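Periplasmic protein-probably involved in high-affinity Fe2+ transport (Escherichia coli F11, PDB 5I0Y) binds copper in the periplasm and, as a copper-dependent relative of P19, probably takes part in high-affinity iron uptake. Local coordinates at residues 108-119 and 138-149. The protein carries 1 engineered substitution. Sequence-based numbering, arbitrary orientation. Where two conformers were deposited one is given.
Sequences GNYKVTYHIEPP and WKPFDVSYEFKY
Gly-108 and Tyr-149 open, and Ile-116 and Phe-141 close, an antiparallel strand pair at one edge of the beta sandwich, strand 141-149 being one of the two outermost strands of the chain's sheet. Five hydrogen-bonded pairs exchange ten N-H...O bonds, so both backbone N and O of Gly-108, Tyr-110, Val-112, Tyr-114 and Ile-116 are satisfied by Tyr-149, Phe-147, Tyr-145, Val-143 and Phe-141, respectively. The N-H of Asn-109, by contrast, turns to Asp-78 OD2, and backbone bonds from Lys-111, Thr-113, His-115 and Glu-117 tie strand 108-117 to strand 69-76 on its other flank.

On the face bearing Thr-113 and His-115, two polar side-chain bonds cross the strands. Thr-113 OG1 and Ser-144 OG lie 2.7 Å apart, a hydroxyl pair in which either may donate. His-115 ND1 donates to Asp-142 OD1 at 2.7 Å; the oxygen sits near the imidazole plane, whereas the donor meets the carboxylate from 45° above its plane. Thr-73 OG1 engages NE2, so both ring nitrogens are bonded and the ring's rotation is fixed.

The other face, mostly aromatic and aliphatic, packs inward against strands 6-14 and 17-24. Phe-147 CG stands between backbone N and carbonyl carbon (chi1 63°), which brings its ring face against Tyr-110 CB, a CH-pi contact 3.8 Å from CB to the ring centroid. Three tyrosine hydroxyls find backbone partners: Tyr-110 OH at Met-105 N and Gly-106 O, Tyr-114 OH at the backbone O of the engineered Gln-46, Tyr-145 OH at Leu-19 O. Beyond the strand ends Trp-138 is sandwiched, Phe-141 CE2 over one indole face and, over the opposite one, Pro-118 CB, 3.7 Å from Trp-138 CZ3.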
loop_
_atom_site.group_PDB
_atom_site.type_symbol
_atom_site.label_atom_id
_atom_site.label_comp_id
_atom_site.label_asym_id
_atom_site.label_seq_id
_atom_site.Cartn_x
_atom_site.Cartn_y
_atom_site.Cartn_z
ATOM N N GLY B 108 -0.218 11.724 -30.722
ATOM C CA GLY B 108 1.099 12.335 -30.876
ATOM C C GLY B 108 2.205 11.762 -30.011
ATOM O O GLY B 108 2.015 10.759 -29.320
ATOM N N ASN B 109 3.365 12.409 -30.078
ATOM C CA ASN B 109 4.525 12.066 -29.276
ATOM C C ASN B 109 4.425 12.745 -27.921
ATOM O O ASN B 109 4.219 13.961 -27.846
ATOM C CB ASN B 109 5.788 12.530 -29.995
ATOM C CG ASN B 109 5.949 11.868 -31.341
ATOM O OD1 ASN B 109 6.163 10.664 -31.423
ATOM N ND2 ASN B 109 5.824 12.654 -32.416
ATOM N N TYR B 110 4.544 11.964 -26.855
ATOM C CA TYR B 110 4.446 12.485 -25.500
ATOM C C TYR B 110 5.682 12.249 -24.629
ATOM O O TYR B 110 6.433 11.291 -24.834
ATOM C CB TYR B 110 3.276 11.800 -24.798
ATOM C CG TYR B 110 1.932 12.365 -25.134
ATOM C CD1 TYR B 110 1.315 13.284 -24.299
ATOM C CD2 TYR B 110 1.263 11.945 -26.278
ATOM C CE1 TYR B 110 0.068 13.794 -24.597
ATOM C CE2 TYR B 110 0.021 12.469 -26.604
ATOM C CZ TYR B 110 -0.573 13.377 -25.750
ATOM O OH TYR B 110 -1.821 13.885 -26.049
ATOM N N LYS B 111 5.863 13.149 -23.667
ATOM C CA LYS B 111 6.762 12.950 -22.544
ATOM C C LYS B 111 5.875 12.878 -21.311
ATOM O O LYS B 111 4.878 13.596 -21.229
ATOM C CB LYS B 111 7.717 14.140 -22.394
ATOM C CG LYS B 111 8.364 14.216 -21.021
ATOM C CD LYS B 111 9.378 15.343 -20.896
ATOM C CE LYS B 111 10.446 14.960 -19.881
ATOM N NZ LYS B 111 11.037 16.105 -19.143
ATOM N N VAL B 112 6.196 11.985 -20.376
ATOM C CA VAL B 112 5.580 12.044 -19.052
ATOM C C VAL B 112 6.660 11.884 -17.993
ATOM O O VAL B 112 7.558 11.042 -18.125
ATOM C CB VAL B 112 4.380 11.074 -18.869
ATOM C CG1 VAL B 112 4.804 9.599 -18.831
ATOM C CG2 VAL B 112 3.562 11.452 -17.641
ATOM N N THR B 113 6.566 12.731 -16.974
ATOM C CA THR B 113 7.452 12.657 -15.826
ATOM C C THR B 113 6.619 12.359 -14.582
ATOM O O THR B 113 5.609 13.003 -14.333
ATOM C CB THR B 113 8.273 13.944 -15.667
ATOM O OG1 THR B 113 9.065 14.122 -16.849
ATOM C CG2 THR B 113 9.231 13.878 -14.449
ATOM N N TYR B 114 7.060 11.356 -13.831
ATOM C CA TYR B 114 6.474 11.051 -12.531
ATOM C C TYR B 114 7.358 11.628 -11.443
ATOM O O TYR B 114 8.560 11.420 -11.457
ATOM C CB TYR B 114 6.295 9.544 -12.341
ATOM C CG TYR B 114 5.297 8.877 -13.264
ATOM C CD1 TYR B 114 4.338 9.613 -13.980
ATOM C CD2 TYR B 114 5.275 7.483 -13.382
ATOM C CE1 TYR B 114 3.437 8.980 -14.817
ATOM C CE2 TYR B 114 4.357 6.846 -14.202
ATOM C CZ TYR B 114 3.446 7.597 -14.919
ATOM O OH TYR B 114 2.504 6.995 -15.731
ATOM N N HIS B 115 6.741 12.351 -10.512
ATOM C CA HIS B 115 7.423 12.966 -9.356
ATOM C C HIS B 115 7.113 12.144 -8.145
ATOM O O HIS B 115 5.956 12.102 -7.719
ATOM C CB HIS B 115 6.944 14.404 -9.157
ATOM C CG HIS B 115 6.882 15.212 -10.436
ATOM N ND1 HIS B 115 7.996 15.595 -11.101
ATOM C CD2 HIS B 115 5.799 15.702 -11.164
ATOM C CE1 HIS B 115 7.648 16.295 -12.192
ATOM N NE2 HIS B 115 6.302 16.363 -12.237
ATOM N N ILE B 116 8.121 11.447 -7.613
ATOM C CA ILE B 116 7.899 10.409 -6.595
ATOM C C ILE B 116 8.484 10.791 -5.239
ATOM O O ILE B 116 9.645 11.208 -5.137
ATOM C CB ILE B 116 8.490 9.079 -7.087
ATOM C CG1 ILE B 116 7.869 8.750 -8.440
ATOM C CG2 ILE B 116 8.179 7.944 -6.112
ATOM C CD1 ILE B 116 8.451 7.544 -9.108
ATOM N N GLU B 117 7.677 10.630 -4.195
ATOM C CA GLU B 117 8.123 10.861 -2.825
ATOM C C GLU B 117 7.984 9.562 -2.040
ATOM O O GLU B 117 7.059 8.786 -2.298
ATOM C CB GLU B 117 7.288 11.972 -2.176
ATOM C CG GLU B 117 7.674 13.349 -2.686
ATOM C CD GLU B 117 6.632 14.395 -2.367
ATOM O OE1 GLU B 117 5.461 14.213 -2.759
ATOM O OE2 GLU B 117 6.977 15.415 -1.736
ATOM N N PRO B 118 8.904 9.308 -1.097
ATOM C CA PRO B 118 8.978 8.016 -0.424
ATOM C C PRO B 118 7.843 7.780 0.582
ATOM O O PRO B 118 7.114 8.706 0.938
ATOM C CB PRO B 118 10.349 8.058 0.275
ATOM C CG PRO B 118 10.530 9.514 0.566
ATOM C CD PRO B 118 9.984 10.211 -0.646
ATOM N N PRO B 119 7.716 6.531 1.040
ATOM C CA PRO B 119 6.596 6.130 1.896
ATOM C C PRO B 119 6.481 6.893 3.215
ATOM O O PRO B 119 5.390 6.953 3.779
ATOM C CB PRO B 119 6.862 4.642 2.123
ATOM C CG PRO B 119 7.560 4.220 0.873
ATOM C CD PRO B 119 8.494 5.358 0.597
ATOM N N TRP B 138 15.302 6.828 0.233
ATOM C CA TRP B 138 15.797 7.705 -0.814
ATOM C C TRP B 138 15.075 9.026 -0.811
ATOM O O TRP B 138 13.986 9.149 -0.244
ATOM C CB TRP B 138 15.644 7.016 -2.161
ATOM C CG TRP B 138 14.381 6.177 -2.274
ATOM C CD1 TRP B 138 14.241 4.810 -2.054
ATOM C CD2 TRP B 138 13.049 6.649 -2.635
ATOM N NE1 TRP B 138 12.940 4.411 -2.267
ATOM C CE2 TRP B 138 12.176 5.472 -2.611
ATOM C CE3 TRP B 138 12.514 7.880 -2.989
ATOM C CZ2 TRP B 138 10.828 5.561 -2.923
ATOM C CZ3 TRP B 138 11.147 7.961 -3.308
ATOM C CH2 TRP B 138 10.334 6.819 -3.281
ATOM N N LYS B 139 15.697 10.034 -1.422
ATOM C CA LYS B 139 15.088 11.359 -1.534
ATOM C C LYS B 139 14.118 11.390 -2.707
ATOM O O LYS B 139 14.244 10.577 -3.632
ATOM C CB LYS B 139 16.164 12.436 -1.739
ATOM C CG LYS B 139 17.040 12.692 -0.516
ATOM C CD LYS B 139 18.142 13.702 -0.803
ATOM C CE LYS B 139 19.184 13.726 0.307
ATOM N NZ LYS B 139 20.217 12.657 0.150
ATOM N N PRO B 140 13.151 12.329 -2.680
ATOM C CA PRO B 140 12.217 12.455 -3.801
ATOM C C PRO B 140 12.962 12.559 -5.142
ATOM O O PRO B 140 14.059 13.136 -5.220
ATOM C CB PRO B 140 11.440 13.744 -3.477
ATOM C CG PRO B 140 11.514 13.870 -1.987
ATOM C CD PRO B 140 12.860 13.308 -1.610
ATOM N N PHE B 141 12.387 11.986 -6.186
ATOM C CA PHE B 141 13.039 11.966 -7.488
ATOM C C PHE B 141 12.006 11.897 -8.592
ATOM O O PHE B 141 10.828 11.508 -8.371
ATOM C CB PHE B 141 14.027 10.799 -7.593
ATOM C CG PHE B 141 13.371 9.429 -7.637
ATOM C CD1 PHE B 141 13.211 8.757 -8.846
ATOM C CD2 PHE B 141 12.936 8.801 -6.465
ATOM C CE1 PHE B 141 12.605 7.508 -8.896
ATOM C CE2 PHE B 141 12.333 7.541 -6.516
ATOM C CZ PHE B 141 12.176 6.899 -7.732
ATOM N N ASP B 142 12.463 12.237 -9.792
ATOM C CA ASP B 142 11.684 12.120 -11.008
ATOM C C ASP B 142 12.118 10.931 -11.849
ATOM O O ASP B 142 13.286 10.543 -11.859
ATOM C CB ASP B 142 11.872 13.360 -11.888
ATOM C CG ASP B 142 11.100 14.577 -11.409
ATOM O OD1 ASP B 142 10.343 14.508 -10.413
ATOM O OD2 ASP B 142 11.239 15.626 -12.064
ATOM N N VAL B 143 11.161 10.395 -12.588
ATOM C CA VAL B 143 11.450 9.457 -13.652
ATOM C C VAL B 143 10.646 9.854 -14.884
ATOM O O VAL B 143 9.482 10.255 -14.770
ATOM C CB VAL B 143 11.159 8.013 -13.219
ATOM C CG1 VAL B 143 9.761 7.879 -12.632
ATOM C CG2 VAL B 143 11.358 7.087 -14.389
ATOM N N SER B 144 11.285 9.800 -16.052
ATOM C CA SER B 144 10.630 10.215 -17.301
ATOM C C SER B 144 10.508 9.126 -18.348
ATOM O O SER B 144 11.312 8.174 -18.385
ATOM C CB SER B 144 11.359 11.399 -17.919
ATOM O OG SER B 144 11.260 12.529 -17.075
ATOM N N TYR B 145 9.499 9.297 -19.205
ATOM C CA TYR B 145 9.122 8.301 -20.215
ATOM C C TYR B 145 8.746 9.031 -21.479
ATOM O O TYR B 145 8.153 10.103 -21.406
ATOM C CB TYR B 145 7.902 7.483 -19.736
ATOM C CG TYR B 145 8.139 6.823 -18.406
ATOM C CD1 TYR B 145 8.787 5.594 -18.334
ATOM C CD2 TYR B 145 7.757 7.437 -17.224
ATOM C CE1 TYR B 145 9.045 4.988 -17.112
ATOM C CE2 TYR B 145 7.989 6.837 -16.003
ATOM C CZ TYR B 145 8.643 5.622 -15.953
ATOM O OH TYR B 145 8.884 5.017 -14.746
ATOM N N GLU B 146 9.074 8.445 -22.624
ATOM C CA GLU B 146 8.665 8.974 -23.924
ATOM C C GLU B 146 7.890 7.901 -24.662
ATOM O O GLU B 146 8.278 6.744 -24.689
ATOM C CB GLU B 146 9.878 9.415 -24.742
ATOM C CG GLU B 146 10.591 10.636 -24.180
ATOM C CD GLU B 146 11.719 11.158 -25.051
ATOM O OE1 GLU B 146 12.029 10.536 -26.086
ATOM O OE2 GLU B 146 12.300 12.203 -24.689
ATOM N N PHE B 147 6.763 8.284 -25.237
ATOM C CA PHE B 147 5.902 7.319 -25.893
ATOM C C PHE B 147 5.073 7.976 -26.976
ATOM O O PHE B 147 4.813 9.176 -26.919
ATOM C CB PHE B 147 5.007 6.568 -24.870
ATOM C CG PHE B 147 4.032 7.447 -24.118
ATOM C CD1 PHE B 147 2.670 7.380 -24.402
ATOM C CD2 PHE B 147 4.455 8.298 -23.096
ATOM C CE1 PHE B 147 1.760 8.168 -23.710
ATOM C CE2 PHE B 147 3.551 9.086 -22.401
ATOM C CZ PHE B 147 2.201 9.016 -22.704
ATOM N N LYS B 148 4.661 7.162 -27.941
ATOM C CA LYS B 148 3.727 7.595 -28.965
ATOM C C LYS B 148 2.318 7.167 -28.567
ATOM O O LYS B 148 2.047 5.985 -28.343
ATOM C CB LYS B 148 4.123 7.036 -30.327
ATOM C CG LYS B 148 3.415 7.729 -31.480
ATOM C CD LYS B 148 3.555 6.942 -32.767
ATOM C CE LYS B 148 2.664 7.516 -33.856
ATOM N NZ LYS B 148 2.213 6.494 -34.840
ATOM N N TYR B 149 1.431 8.140 -28.440
ATOM C CA TYR B 149 0.034 7.879 -28.126
ATOM C C TYR B 149 -0.819 7.995 -29.387
ATOM O O TYR B 149 -0.829 9.042 -30.034
ATOM C CB TYR B 149 -0.470 8.858 -27.055
ATOM C CG TYR B 149 -1.945 8.729 -26.782
ATOM C CD1 TYR B 149 -2.454 7.595 -26.153
ATOM C CD2 TYR B 149 -2.834 9.732 -27.165
ATOM C CE1 TYR B 149 -3.809 7.469 -25.911
ATOM C CE2 TYR B 149 -4.185 9.612 -26.926
ATOM C CZ TYR B 149 -4.665 8.482 -26.299
ATOM O OH TYR B 149 -6.011 8.378 -26.082
#